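Side-chain contacts in putative cell invasion protein with MAC/Perforin domain (Bacteroides thetaiotaomicron VPI-5482, PDB 3KK7), which is a putative cell invasion protein of the membrane-attack complex/perforin (MACPF) family, although its precise activity is not established: residues 183-188 with 527-532; 480-485 with 489-494; 508-511 with 515-518. All blocks are in the same frame, centred on the assembly; numbering follows the deposited sequence.

Contact 1: 183-188 with 527-532. With EDO (1,2-ethanediol), chain E.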
ATOM      1  N   ILE A 183     -12.286   8.021   9.659  1.00 22.62           N
ATOM      2  CA  ILE A 183     -12.448   6.645   9.163  1.00 21.28           C
ATOM      3  C   ILE A 183     -11.411   5.732   9.816  1.00 20.71           C
ATOM      4  O   ILE A 183     -11.750   4.643  10.290  1.00 19.12           O
ATOM      5  CB  ILE A 183     -12.360   6.582   7.656  1.00 21.56           C
ATOM      6  CG1 ILE A 183     -13.567   7.256   7.034  1.00 22.05           C
ATOM      7  CG2 ILE A 183     -12.297   5.141   7.143  1.00 18.88           C
ATOM      8  CD1 ILE A 183     -13.531   7.309   5.484  1.00 21.05           C
ATOM      9  N   ALA A 184     -10.171   6.212   9.873  1.00 20.97           N
ATOM     10  CA  ALA A 184      -9.046   5.464  10.471  1.00 21.75           C
ATOM     11  C   ALA A 184      -9.328   5.094  11.930  1.00 22.55           C
ATOM     12  O   ALA A 184      -9.196   3.918  12.328  1.00 23.46           O
ATOM     13  CB  ALA A 184      -7.730   6.248  10.350  1.00 20.62           C
ATOM     14  N   ALA A 185      -9.752   6.100  12.692  1.00 22.72           N
ATOM     15  CA  ALA A 185     -10.103   5.986  14.118  1.00 22.76           C
ATOM     16  C   ALA A 185     -11.206   4.981  14.460  1.00 22.86           C
ATOM     17  O   ALA A 185     -11.094   4.256  15.469  1.00 23.41           O
ATOM     18  CB  ALA A 185     -10.522   7.403  14.652  1.00 21.89           C
ATOM     19  N   ASP A 186     -12.259   4.948  13.641  1.00 22.75           N
ATOM     20  CA  ASP A 186     -13.502   4.259  14.015  1.00 23.30           C
ATOM     21  C   ASP A 186     -14.221   3.410  12.952  1.00 23.19           C
ATOM     22  O   ASP A 186     -15.073   2.645  13.306  1.00 23.07           O
ATOM     23  CB  ASP A 186     -14.491   5.313  14.546  1.00 23.92           C
ATOM     24  CG  ASP A 186     -14.244   5.684  16.010  1.00 25.38           C
ATOM     25  OD1 ASP A 186     -14.465   4.810  16.870  1.00 29.60           O
ATOM     26  OD2 ASP A 186     -13.858   6.837  16.317  1.00 29.17           O
ATOM     27  N   TYR A 187     -13.876   3.508  11.669  1.00 23.80           N
ATOM     28  CA  TYR A 187     -14.660   2.849  10.625  1.00 24.01           C
ATOM     29  C   TYR A 187     -13.910   1.818   9.754  1.00 24.04           C
ATOM     30  O   TYR A 187     -14.369   1.455   8.655  1.00 24.46           O
ATOM     31  CB  TYR A 187     -15.342   3.926   9.776  1.00 24.17           C
ATOM     32  CG  TYR A 187     -16.316   4.720  10.612  1.00 24.66           C
ATOM     33  CD1 TYR A 187     -17.610   4.244  10.843  1.00 24.41           C
ATOM     34  CD2 TYR A 187     -15.929   5.902  11.243  1.00 24.71           C
ATOM     35  CE1 TYR A 187     -18.497   4.914  11.649  1.00 22.04           C
ATOM     36  CE2 TYR A 187     -16.830   6.589  12.059  1.00 24.35           C
ATOM     37  CZ  TYR A 187     -18.119   6.081  12.245  1.00 23.07           C
ATOM     38  OH  TYR A 187     -19.035   6.763  13.011  1.00 22.82           O
ATOM     39  N   LEU A 188     -12.793   1.302  10.265  1.00 23.56           N
ATOM     40  CA  LEU A 188     -12.060   0.273   9.557  1.00 23.13           C
ATOM     41  C   LEU A 188     -12.717  -1.102   9.702  1.00 23.76           C
ATOM     42  O   LEU A 188     -13.323  -1.429  10.719  1.00 22.46           O
ATOM     43  CB  LEU A 188     -10.604   0.220  10.019  1.00 22.91           C
ATOM     44  CG  LEU A 188      -9.770   1.477   9.749  1.00 21.75           C
ATOM     45  CD1 LEU A 188      -8.390   1.327  10.451  1.00 17.17           C
ATOM     46  CD2 LEU A 188      -9.640   1.740   8.221  1.00 16.89           C
ATOM     47  N   VAL A 527     -10.221   9.283  26.368  1.00 33.14           N
ATOM     48  CA  VAL A 527     -10.078  10.546  25.662  1.00 32.42           C
ATOM     49  C   VAL A 527     -10.697  10.249  24.305  1.00 31.56           C
ATOM     50  O   VAL A 527     -10.775   9.086  23.913  1.00 31.58           O
ATOM     51  CB  VAL A 527      -8.615  10.981  25.591  1.00 32.61           C
ATOM     52  CG1 VAL A 527      -8.416  12.055  24.561  1.00 32.86           C
ATOM     53  CG2 VAL A 527      -8.174  11.476  26.971  1.00 32.30           C
ATOM     54  N   THR A 528     -11.215  11.268  23.630  1.00 30.37           N
ATOM     55  CA  THR A 528     -11.896  11.055  22.358  1.00 29.02           C
ATOM     56  C   THR A 528     -10.847  10.739  21.297  1.00 28.93           C
ATOM     57  O   THR A 528      -9.674  11.142  21.419  1.00 28.87           O
ATOM     58  CB  THR A 528     -12.690  12.285  21.909  1.00 28.81           C
ATOM     59  OG1 THR A 528     -11.780  13.362  21.652  1.00 28.38           O
ATOM     60  CG2 THR A 528     -13.725  12.687  22.964  1.00 26.81           C
HETATM   61  N   MSE A 529     -11.266  10.019  20.257  1.00 27.94           N
HETATM   62  CA  MSE A 529     -10.342   9.652  19.214  1.00 27.23           C
HETATM   63  C   MSE A 529      -9.746  10.887  18.564  1.00 27.64           C
HETATM   64  O   MSE A 529      -8.550  10.915  18.256  1.00 28.27           O
HETATM   65  CB  MSE A 529     -11.009   8.765  18.160  1.00 26.41           C
HETATM   66  CG  MSE A 529     -11.294   7.344  18.629  1.00 24.30           C
HETATM   67 SE   MSE A 529      -9.754   6.387  19.361  0.75 20.43          SE
HETATM   68  CE  MSE A 529      -8.737   6.087  17.731  1.00 19.61           C
ATOM     69  N   THR A 530     -10.557  11.925  18.386  1.00 27.93           N
ATOM     70  CA  THR A 530     -10.105  13.087  17.631  1.00 27.73           C
ATOM     71  C   THR A 530      -9.009  13.768  18.436  1.00 27.89           C
ATOM     72  O   THR A 530      -8.005  14.168  17.868  1.00 27.67           O
ATOM     73  CB  THR A 530     -11.263  14.064  17.223  1.00 27.83           C
ATOM     74  OG1 THR A 530     -11.731  14.766  18.367  1.00 28.57           O
ATOM     75  CG2 THR A 530     -12.460  13.344  16.599  1.00 26.33           C
ATOM     76  N   THR A 531      -9.172  13.839  19.762  1.00 28.26           N
ATOM     77  CA  THR A 531      -8.128  14.378  20.651  1.00 28.18           C
ATOM     78  C   THR A 531      -6.859  13.545  20.526  1.00 28.63           C
ATOM     79  O   THR A 531      -5.752  14.077  20.397  1.00 29.13           O
ATOM     80  CB  THR A 531      -8.594  14.427  22.136  1.00 28.51           C
ATOM     81  OG1 THR A 531      -9.556  15.477  22.289  1.00 27.69           O
ATOM     82  CG2 THR A 531      -7.414  14.657  23.114  1.00 26.69           C
ATOM     83  N   LEU A 532      -7.011  12.235  20.525  1.00 28.87           N
ATOM     84  CA  LEU A 532      -5.849  11.371  20.430  1.00 29.09           C
ATOM     85  C   LEU A 532      -5.046  11.654  19.164  1.00 29.33           C
ATOM     86  O   LEU A 532      -3.866  11.988  19.224  1.00 30.11           O
ATOM     87  CB  LEU A 532      -6.276   9.906  20.473  1.00 29.30           C
ATOM     88  CG  LEU A 532      -5.195   8.925  20.918  1.00 29.91           C
ATOM     89  CD1 LEU A 532      -4.700   9.314  22.342  1.00 27.75           C
ATOM     90  CD2 LEU A 532      -5.744   7.478  20.854  1.00 29.30           C
TER
HETATM   91  C1  EDO E 605     -17.331   8.662  15.381  1.00 41.48           C
HETATM   92  O1  EDO E 605     -18.101   8.739  14.176  1.00 38.17           O
HETATM   93  C2  EDO E 605     -16.509   9.934  15.540  1.00 42.19           C
HETATM   94  O2  EDO E 605     -17.311  11.006  16.063  1.00 43.53           O
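An interdomain helix-to-helix junction brings Ala-185 and Asp-186, in the last turn of helix 177-186 in the MACPF region, against Met-529 in the first turn of helix 529-535 of the D3 region. Met-529, present as selenomethionine, is the one residue of 527-532 that touches the other segment, through CB, CG and CE. Its chain is folded back on itself by bends at chi2 (-53°) and chi3 (-71°), which turn the terminal methyl round towards the alanine instead of letting it run straight out. The methyl carbon CE lies 3.8 Å from Ala-185 CB and 3.7 Å from Ala-185 O, while Met-529 CB touches the same alanine CB, also at 3.8 Å. The small Ala-185 methyl is thus held in the curl of the longer chain, an apolar fit with no hydrogen bond across the two segments. Asp-186 crosses the Met-529 side chain at a slant, its OD2 3.5 Å from Met-529 CG. Its other oxygen, OD1, accepts hydrogen bonds from the side-chain amides of Asn-484 and Asn-486, so the polar group is tied to the D3 hairpin while its neighbour packs on the helix. Met-529 also rests on Phe-482 and Tyr-491 of that hairpin and on Leu-351. Just ahead of it, Thr-528 is the N-cap: its OG1 accepts from the backbone N of Thr-531 at 3.3 Å (159° at the hydrogen), which helps fix the start of the helix. The same Thr-528 OG1 takes a second bond, from Thr-531 OG1 at 3.1 Å.

Contact 2: 480-485 with 489-494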
ATOM      1  N   TYR A 480      -2.094   6.634  30.948  1.00 33.22           N
ATOM      2  CA  TYR A 480      -3.462   6.191  31.042  1.00 33.20           C
ATOM      3  C   TYR A 480      -3.753   5.361  29.799  1.00 32.58           C
ATOM      4  O   TYR A 480      -2.977   5.353  28.852  1.00 32.24           O
ATOM      5  CB  TYR A 480      -4.414   7.385  31.095  1.00 33.51           C
ATOM      6  CG  TYR A 480      -4.251   8.287  32.307  1.00 34.23           C
ATOM      7  CD1 TYR A 480      -5.020   8.103  33.445  1.00 34.64           C
ATOM      8  CD2 TYR A 480      -3.347   9.345  32.290  1.00 35.34           C
ATOM      9  CE1 TYR A 480      -4.885   8.947  34.543  1.00 35.66           C
ATOM     10  CE2 TYR A 480      -3.205  10.187  33.375  1.00 36.06           C
ATOM     11  CZ  TYR A 480      -3.973   9.980  34.495  1.00 36.14           C
ATOM     12  OH  TYR A 480      -3.821  10.815  35.561  1.00 37.21           O
ATOM     13  N   LYS A 481      -4.877   4.666  29.806  1.00 31.98           N
ATOM     14  CA  LYS A 481      -5.262   3.866  28.662  1.00 31.57           C
ATOM     15  C   LYS A 481      -6.782   3.866  28.506  1.00 31.19           C
ATOM     16  O   LYS A 481      -7.530   4.129  29.468  1.00 31.36           O
ATOM     17  CB  LYS A 481      -4.752   2.431  28.831  1.00 31.33           C
ATOM     18  CG  LYS A 481      -5.548   1.643  29.844  1.00 31.57           C
ATOM     19  CD  LYS A 481      -4.935   0.302  30.192  1.00 32.10           C
ATOM     20  CE  LYS A 481      -5.893  -0.498  31.070  1.00 31.50           C
ATOM     21  NZ  LYS A 481      -5.264  -1.740  31.519  1.00 32.31           N
ATOM     22  N   PHE A 482      -7.228   3.564  27.292  1.00 30.27           N
ATOM     23  CA  PHE A 482      -8.639   3.275  27.054  1.00 29.70           C
ATOM     24  C   PHE A 482      -8.781   2.383  25.816  1.00 29.07           C
ATOM     25  O   PHE A 482      -7.896   2.368  24.945  1.00 28.32           O
ATOM     26  CB  PHE A 482      -9.456   4.564  26.901  1.00 29.46           C
ATOM     27  CG  PHE A 482      -9.231   5.271  25.598  1.00 29.84           C
ATOM     28  CD1 PHE A 482      -8.133   6.108  25.428  1.00 31.66           C
ATOM     29  CD2 PHE A 482     -10.114   5.094  24.533  1.00 29.75           C
ATOM     30  CE1 PHE A 482      -7.922   6.772  24.208  1.00 32.80           C
ATOM     31  CE2 PHE A 482      -9.907   5.742  23.303  1.00 30.00           C
ATOM     32  CZ  PHE A 482      -8.813   6.582  23.135  1.00 30.89           C
ATOM     33  N   LYS A 483      -9.889   1.645  25.757  1.00 28.38           N
ATOM     34  CA  LYS A 483     -10.195   0.818  24.606  1.00 28.14           C
ATOM     35  C   LYS A 483     -11.244   1.460  23.724  1.00 27.71           C
ATOM     36  O   LYS A 483     -12.311   1.811  24.205  1.00 28.38           O
ATOM     37  CB  LYS A 483     -10.696  -0.556  25.042  1.00 27.88           C
ATOM     38  CG  LYS A 483     -10.659  -1.562  23.925  1.00 27.93           C
ATOM     39  CD  LYS A 483     -11.003  -2.951  24.393  1.00 28.72           C
ATOM     40  CE  LYS A 483     -12.483  -3.108  24.591  1.00 29.54           C
ATOM     41  NZ  LYS A 483     -12.811  -4.544  24.580  1.00 31.75           N
ATOM     42  N   ASN A 484     -10.946   1.580  22.431  1.00 27.13           N
ATOM     43  CA  ASN A 484     -11.938   1.971  21.428  1.00 26.73           C
ATOM     44  C   ASN A 484     -12.894   0.796  21.211  1.00 26.94           C
ATOM     45  O   ASN A 484     -12.479  -0.303  20.861  1.00 26.93           O
ATOM     46  CB  ASN A 484     -11.244   2.361  20.118  1.00 26.28           C
ATOM     47  CG  ASN A 484     -12.207   2.855  19.061  1.00 26.47           C
ATOM     48  OD1 ASN A 484     -13.138   2.149  18.672  1.00 27.58           O
ATOM     49  ND2 ASN A 484     -11.983   4.071  18.574  1.00 25.04           N
ATOM     50  N   ALA A 485     -14.178   1.037  21.430  1.00 27.28           N
ATOM     51  CA  ALA A 485     -15.177  -0.017  21.366  1.00 27.55           C
ATOM     52  C   ALA A 485     -15.450  -0.462  19.943  1.00 27.89           C
ATOM     53  O   ALA A 485     -15.716  -1.625  19.714  1.00 27.81           O
ATOM     54  CB  ALA A 485     -16.473   0.441  22.021  1.00 27.52           C
ATOM     55  N   ILE A 489      -9.148  -1.539  19.929  1.00 26.72           N
ATOM     56  CA  ILE A 489      -7.748  -1.177  20.074  1.00 26.46           C
ATOM     57  C   ILE A 489      -7.580  -0.501  21.421  1.00 26.66           C
ATOM     58  O   ILE A 489      -8.428   0.301  21.845  1.00 26.95           O
ATOM     59  CB  ILE A 489      -7.270  -0.249  18.938  1.00 26.04           C
ATOM     60  CG1 ILE A 489      -7.451  -0.970  17.589  1.00 26.02           C
ATOM     61  CG2 ILE A 489      -5.823   0.163  19.156  1.00 25.43           C
ATOM     62  CD1 ILE A 489      -7.124  -0.141  16.388  1.00 24.02           C
ATOM     63  N   TRP A 490      -6.508  -0.870  22.113  1.00 26.44           N
ATOM     64  CA  TRP A 490      -6.119  -0.204  23.336  1.00 26.31           C
ATOM     65  C   TRP A 490      -5.201   0.921  22.927  1.00 25.86           C
ATOM     66  O   TRP A 490      -4.348   0.737  22.062  1.00 25.77           O
ATOM     67  CB  TRP A 490      -5.379  -1.148  24.279  1.00 26.27           C
ATOM     68  CG  TRP A 490      -6.274  -2.000  25.129  1.00 27.01           C
ATOM     69  CD1 TRP A 490      -6.495  -3.333  24.988  1.00 27.00           C
ATOM     70  CD2 TRP A 490      -7.042  -1.582  26.266  1.00 27.91           C
ATOM     71  NE1 TRP A 490      -7.360  -3.776  25.956  1.00 28.18           N
ATOM     72  CE2 TRP A 490      -7.716  -2.726  26.755  1.00 28.62           C
ATOM     73  CE3 TRP A 490      -7.220  -0.362  26.927  1.00 27.89           C
ATOM     74  CZ2 TRP A 490      -8.572  -2.686  27.867  1.00 27.65           C
ATOM     75  CZ3 TRP A 490      -8.074  -0.322  28.047  1.00 28.29           C
ATOM     76  CH2 TRP A 490      -8.736  -1.477  28.496  1.00 27.38           C
ATOM     77  N   TYR A 491      -5.417   2.091  23.510  1.00 25.79           N
ATOM     78  CA  TYR A 491      -4.544   3.237  23.301  1.00 25.74           C
ATOM     79  C   TYR A 491      -4.027   3.633  24.677  1.00 26.53           C
ATOM     80  O   TYR A 491      -4.811   4.035  25.558  1.00 26.47           O
ATOM     81  CB  TYR A 491      -5.286   4.393  22.638  1.00 25.59           C
ATOM     82  CG  TYR A 491      -5.747   4.109  21.248  1.00 23.28           C
ATOM     83  CD1 TYR A 491      -4.893   4.292  20.175  1.00 23.29           C
ATOM     84  CD2 TYR A 491      -7.030   3.657  20.990  1.00 21.91           C
ATOM     85  CE1 TYR A 491      -5.299   4.030  18.861  1.00 20.84           C
ATOM     86  CE2 TYR A 491      -7.445   3.393  19.675  1.00 20.68           C
ATOM     87  CZ  TYR A 491      -6.561   3.584  18.625  1.00 20.13           C
ATOM     88  OH  TYR A 491      -6.919   3.337  17.329  1.00 20.65           O
ATOM     89  N   ILE A 492      -2.718   3.436  24.861  1.00 27.31           N
ATOM     90  CA  ILE A 492      -2.008   3.801  26.080  1.00 28.10           C
ATOM     91  C   ILE A 492      -1.266   5.096  25.780  1.00 28.41           C
ATOM     92  O   ILE A 492      -0.436   5.147  24.877  1.00 28.55           O
ATOM     93  CB  ILE A 492      -1.055   2.690  26.530  1.00 28.07           C
ATOM     94  CG1 ILE A 492      -1.834   1.374  26.586  1.00 29.91           C
ATOM     95  CG2 ILE A 492      -0.463   3.009  27.882  1.00 27.35           C
ATOM     96  CD1 ILE A 492      -1.133   0.240  27.330  1.00 32.29           C
ATOM     97  N   TYR A 493      -1.603   6.149  26.518  1.00 28.73           N
ATOM     98  CA  TYR A 493      -1.161   7.490  26.174  1.00 28.97           C
ATOM     99  C   TYR A 493      -0.602   8.204  27.369  1.00 28.60           C
ATOM    100  O   TYR A 493      -1.054   7.997  28.490  1.00 28.50           O
ATOM    101  CB  TYR A 493      -2.316   8.310  25.578  1.00 29.10           C
ATOM    102  CG  TYR A 493      -3.448   8.635  26.532  1.00 28.99           C
ATOM    103  CD1 TYR A 493      -4.451   7.705  26.787  1.00 29.16           C
ATOM    104  CD2 TYR A 493      -3.536   9.893  27.142  1.00 30.03           C
ATOM    105  CE1 TYR A 493      -5.507   8.004  27.630  1.00 30.75           C
ATOM    106  CE2 TYR A 493      -4.586  10.206  28.003  1.00 29.88           C
ATOM    107  CZ  TYR A 493      -5.566   9.256  28.248  1.00 30.98           C
ATOM    108  OH  TYR A 493      -6.600   9.548  29.108  1.00 33.18           O
ATOM    109  N   ASN A 494       0.404   9.030  27.095  1.00 28.60           N
ATOM    110  CA  ASN A 494       1.064   9.862  28.095  1.00 28.39           C
ATOM    111  C   ASN A 494       0.638  11.317  27.893  1.00 28.40           C
ATOM    112  O   ASN A 494       1.134  11.983  26.976  1.00 28.31           O
ATOM    113  CB  ASN A 494       2.576   9.729  27.956  1.00 28.20           C
ATOM    114  CG  ASN A 494       3.332  10.448  29.056  1.00 27.25           C
ATOM    115  OD1 ASN A 494       3.041  11.602  29.386  1.00 26.34           O
ATOM    116  ND2 ASN A 494       4.319   9.770  29.617  1.00 25.76           N
TER
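Phe-482 and Tyr-491 form the apolar centre, their rings slid so far apart that they barely overlap, with centroids 5.7 Å apart and planes at 29°. Phe-482 CG stands between its backbone N and carbonyl carbon (chi1 73°), which tips the ring across the neighbouring strand, with CE1 3.9 Å from Tyr-491 CB. Tyr-493 CE1 approaches the edge of the Phe-482 ring. Farther along this face, Tyr-493 CZ lies 3.6 Å from Tyr-480 CB, and its hydroxyl is bonded to Lys-525 O. Leu-532 of helix 529-535 packs on both Phe-482 and Tyr-491. The strands make an antiparallel beta hairpin at one side of the four-stranded D3 sheet. Phe-482 and Tyr-491 are a hydrogen-bonded pair (Tyr-491 N to Phe-482 O, 2.9 Å), as are Tyr-480 and Tyr-493. On the other face the Trp-490 indole is gripped between two lysines. Lys-483 CB stands over one side, 3.8 Å from the centroid of the six-membered ring, in a CH-pi contact. The extended Lys-481 chain crosses the opposite side, its CE 3.7 Å from Trp-490 CZ3, bringing NZ to 4.9 Å from that centroid in a cation-pi contact. Replacing the indole of Trp-490 by an alanine methyl is likely to open a gap between the two lysine chains and to take the cation-pi partner from Lys-481. Beyond the ring, Lys-481 NZ donates to Val-519 O, and Lys-483 NZ to Asn-488 OD1.

Contact 3: 508-511 with 515-518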
ATOM      1  N   TYR A 508      -1.769 -11.647  23.702  1.00 24.90           N
ATOM      2  CA  TYR A 508      -0.540 -12.130  23.084  1.00 25.49           C
ATOM      3  C   TYR A 508       0.409 -10.976  22.703  1.00 26.25           C
ATOM      4  O   TYR A 508       1.620 -11.154  22.725  1.00 26.57           O
ATOM      5  CB  TYR A 508      -0.823 -13.031  21.877  1.00 25.46           C
ATOM      6  CG  TYR A 508      -0.676 -12.388  20.480  1.00 26.38           C
ATOM      7  CD1 TYR A 508       0.550 -12.356  19.818  1.00 25.95           C
ATOM      8  CD2 TYR A 508      -1.774 -11.862  19.813  1.00 25.51           C
ATOM      9  CE1 TYR A 508       0.661 -11.795  18.542  1.00 25.10           C
ATOM     10  CE2 TYR A 508      -1.656 -11.315  18.570  1.00 25.05           C
ATOM     11  CZ  TYR A 508      -0.442 -11.285  17.931  1.00 25.02           C
ATOM     12  OH  TYR A 508      -0.343 -10.715  16.675  1.00 24.88           O
ATOM     13  N   ILE A 509      -0.138  -9.806  22.359  1.00 27.01           N
ATOM     14  CA  ILE A 509       0.683  -8.644  21.980  1.00 27.39           C
ATOM     15  C   ILE A 509       1.430  -8.055  23.174  1.00 27.77           C
ATOM     16  O   ILE A 509       2.654  -8.030  23.165  1.00 28.52           O
ATOM     17  CB  ILE A 509      -0.126  -7.545  21.231  1.00 27.55           C
ATOM     18  CG1 ILE A 509      -0.690  -8.103  19.916  1.00 27.67           C
ATOM     19  CG2 ILE A 509       0.765  -6.323  20.925  1.00 26.74           C
ATOM     20  CD1 ILE A 509      -1.653  -7.181  19.196  1.00 27.50           C
ATOM     21  N   PRO A 510       0.719  -7.582  24.210  1.00 28.22           N
ATOM     22  CA  PRO A 510       1.516  -7.120  25.381  1.00 28.25           C
ATOM     23  C   PRO A 510       2.504  -8.177  25.893  1.00 28.45           C
ATOM     24  O   PRO A 510       3.586  -7.831  26.368  1.00 28.14           O
ATOM     25  CB  PRO A 510       0.462  -6.781  26.451  1.00 28.22           C
ATOM     26  CG  PRO A 510      -0.870  -7.283  25.905  1.00 28.41           C
ATOM     27  CD  PRO A 510      -0.731  -7.387  24.399  1.00 28.07           C
ATOM     28  N   ASP A 511       2.146  -9.456  25.757  1.00 29.03           N
ATOM     29  CA  ASP A 511       3.031 -10.561  26.176  1.00 29.28           C
ATOM     30  C   ASP A 511       4.296 -10.664  25.302  1.00 29.14           C
ATOM     31  O   ASP A 511       5.379 -10.984  25.808  1.00 29.14           O
ATOM     32  CB  ASP A 511       2.268 -11.915  26.285  1.00 29.32           C
ATOM     33  CG  ASP A 511       1.608 -12.132  27.683  1.00 29.73           C
ATOM     34  OD1 ASP A 511       1.981 -11.405  28.635  1.00 29.63           O
ATOM     35  OD2 ASP A 511       0.721 -13.025  27.830  1.00 29.45           O
ATOM     36  N   ILE A 515       4.939  -6.826  28.825  1.00 29.87           N
ATOM     37  CA  ILE A 515       4.423  -5.607  29.459  1.00 30.06           C
ATOM     38  C   ILE A 515       2.994  -5.783  29.992  1.00 30.38           C
ATOM     39  O   ILE A 515       2.350  -4.819  30.391  1.00 30.57           O
ATOM     40  CB  ILE A 515       4.461  -4.371  28.479  1.00 30.22           C
ATOM     41  CG1 ILE A 515       3.553  -4.583  27.267  1.00 29.59           C
ATOM     42  CG2 ILE A 515       5.878  -4.083  28.011  1.00 29.47           C
ATOM     43  CD1 ILE A 515       3.557  -3.436  26.352  1.00 28.33           C
ATOM     44  N   LEU A 516       2.509  -7.019  30.030  1.00 30.68           N
ATOM     45  CA  LEU A 516       1.140  -7.265  30.409  1.00 30.63           C
ATOM     46  C   LEU A 516       0.887  -6.787  31.833  1.00 30.81           C
ATOM     47  O   LEU A 516      -0.115  -6.124  32.093  1.00 31.11           O
ATOM     48  CB  LEU A 516       0.812  -8.744  30.260  1.00 30.61           C
ATOM     49  CG  LEU A 516      -0.650  -9.138  30.484  1.00 31.00           C
ATOM     50  CD1 LEU A 516      -1.642  -8.160  29.798  1.00 29.15           C
ATOM     51  CD2 LEU A 516      -0.856 -10.596  30.019  1.00 29.79           C
ATOM     52  N   ASP A 517       1.793  -7.095  32.752  1.00 30.88           N
ATOM     53  CA  ASP A 517       1.639  -6.617  34.125  1.00 30.92           C
ATOM     54  C   ASP A 517       1.509  -5.118  34.121  1.00 30.91           C
ATOM     55  O   ASP A 517       0.482  -4.575  34.536  1.00 31.05           O
ATOM     56  CB  ASP A 517       2.826  -7.007  35.007  1.00 30.99           C
ATOM     57  CG  ASP A 517       2.797  -8.457  35.418  1.00 31.46           C
ATOM     58  OD1 ASP A 517       1.825  -9.166  35.072  1.00 32.11           O
ATOM     59  OD2 ASP A 517       3.755  -8.891  36.088  1.00 32.41           O
ATOM     60  N   TRP A 518       2.538  -4.450  33.619  1.00 30.83           N
ATOM     61  CA  TRP A 518       2.545  -2.998  33.579  1.00 30.92           C
ATOM     62  C   TRP A 518       1.243  -2.394  33.037  1.00 31.13           C
ATOM     63  O   TRP A 518       0.642  -1.515  33.651  1.00 31.50           O
ATOM     64  CB  TRP A 518       3.715  -2.522  32.749  1.00 30.69           C
ATOM     65  CG  TRP A 518       3.691  -1.066  32.515  1.00 30.73           C
ATOM     66  CD1 TRP A 518       3.324  -0.094  33.399  1.00 30.10           C
ATOM     67  CD2 TRP A 518       4.086  -0.399  31.319  1.00 30.48           C
ATOM     68  NE1 TRP A 518       3.450   1.139  32.817  1.00 31.33           N
ATOM     69  CE2 TRP A 518       3.925   0.981  31.541  1.00 30.70           C
ATOM     70  CE3 TRP A 518       4.567  -0.838  30.078  1.00 30.55           C
ATOM     71  CZ2 TRP A 518       4.213   1.930  30.566  1.00 32.11           C
ATOM     72  CZ3 TRP A 518       4.874   0.111  29.101  1.00 31.19           C
ATOM     73  CH2 TRP A 518       4.691   1.475  29.347  1.00 32.02           C
TER
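Ile-515 N donates to Pro-510 O at 3.0 Å in a nearly straight bond (164° at the hydrogen). This bond reaches back five residues and closes the tight turn between two short helices, 508-512 and 516-521. The side chains pack around it. Ile-515 CG1 occupies the position between its own backbone N and carbonyl carbon (chi1 63°), and this folds the longer branch back over the preceding helix, 3.4 Å from Pro-510 O and 3.9 Å from Pro-510 CB. The proline ring takes a second apolar neighbour through its CG, which lies 4.1 Å from Leu-516 CD1. Leu-516 thereby straddles two residues of helix 508-512 with its two methyls, CD1 on the proline and CD2 on Asp-511. The aspartate crosses the leucine at a slant, OD1 3.3 Å from Leu-516 CD2 and equally close to Leu-516 CB, so a charged group rests on aliphatic carbon and makes no bond to the facing segment. Ile-515 holds the N-cap position of helix 516-521 but has only hydrocarbon to offer there. The nearby carboxylate of Asp-511 may gain some electrostatic benefit from the start of that helix, although it is not bonded to it. Around the turn, Tyr-503 of strand 499-504 packs on Pro-510 and Ile-509, seating the first helix on the D3 sheet, while Tyr-508 OH bonds Asn-198 at the end of helix 190-198. On the far side, Trp-518 of helix 516-521 meets Tyr-446 edge-to-face, just beyond helix 429-443.

How the contacts relate
Contacts 1 and 2 are buried and share one core: helix 529-535 presses on the aromatic face of the hairpin, and the two centres are about 11 Å apart. Contact 3 is only partly buried and joins the short helices that follow strand 499-504, its centre about 14 Å from that of contact 2 and 23 Å from that of contact 1. Tyr-503 bridges the gap, since it meets Trp-490 as well as the proline of contact 3. Chemistry follows place: contact 1 is a small, mostly apolar interdomain touch, contact 2 combines strand hydrogen bonds with aromatic and lysine packing, and contact 3 depends on a single backbone bond with aliphatic cover.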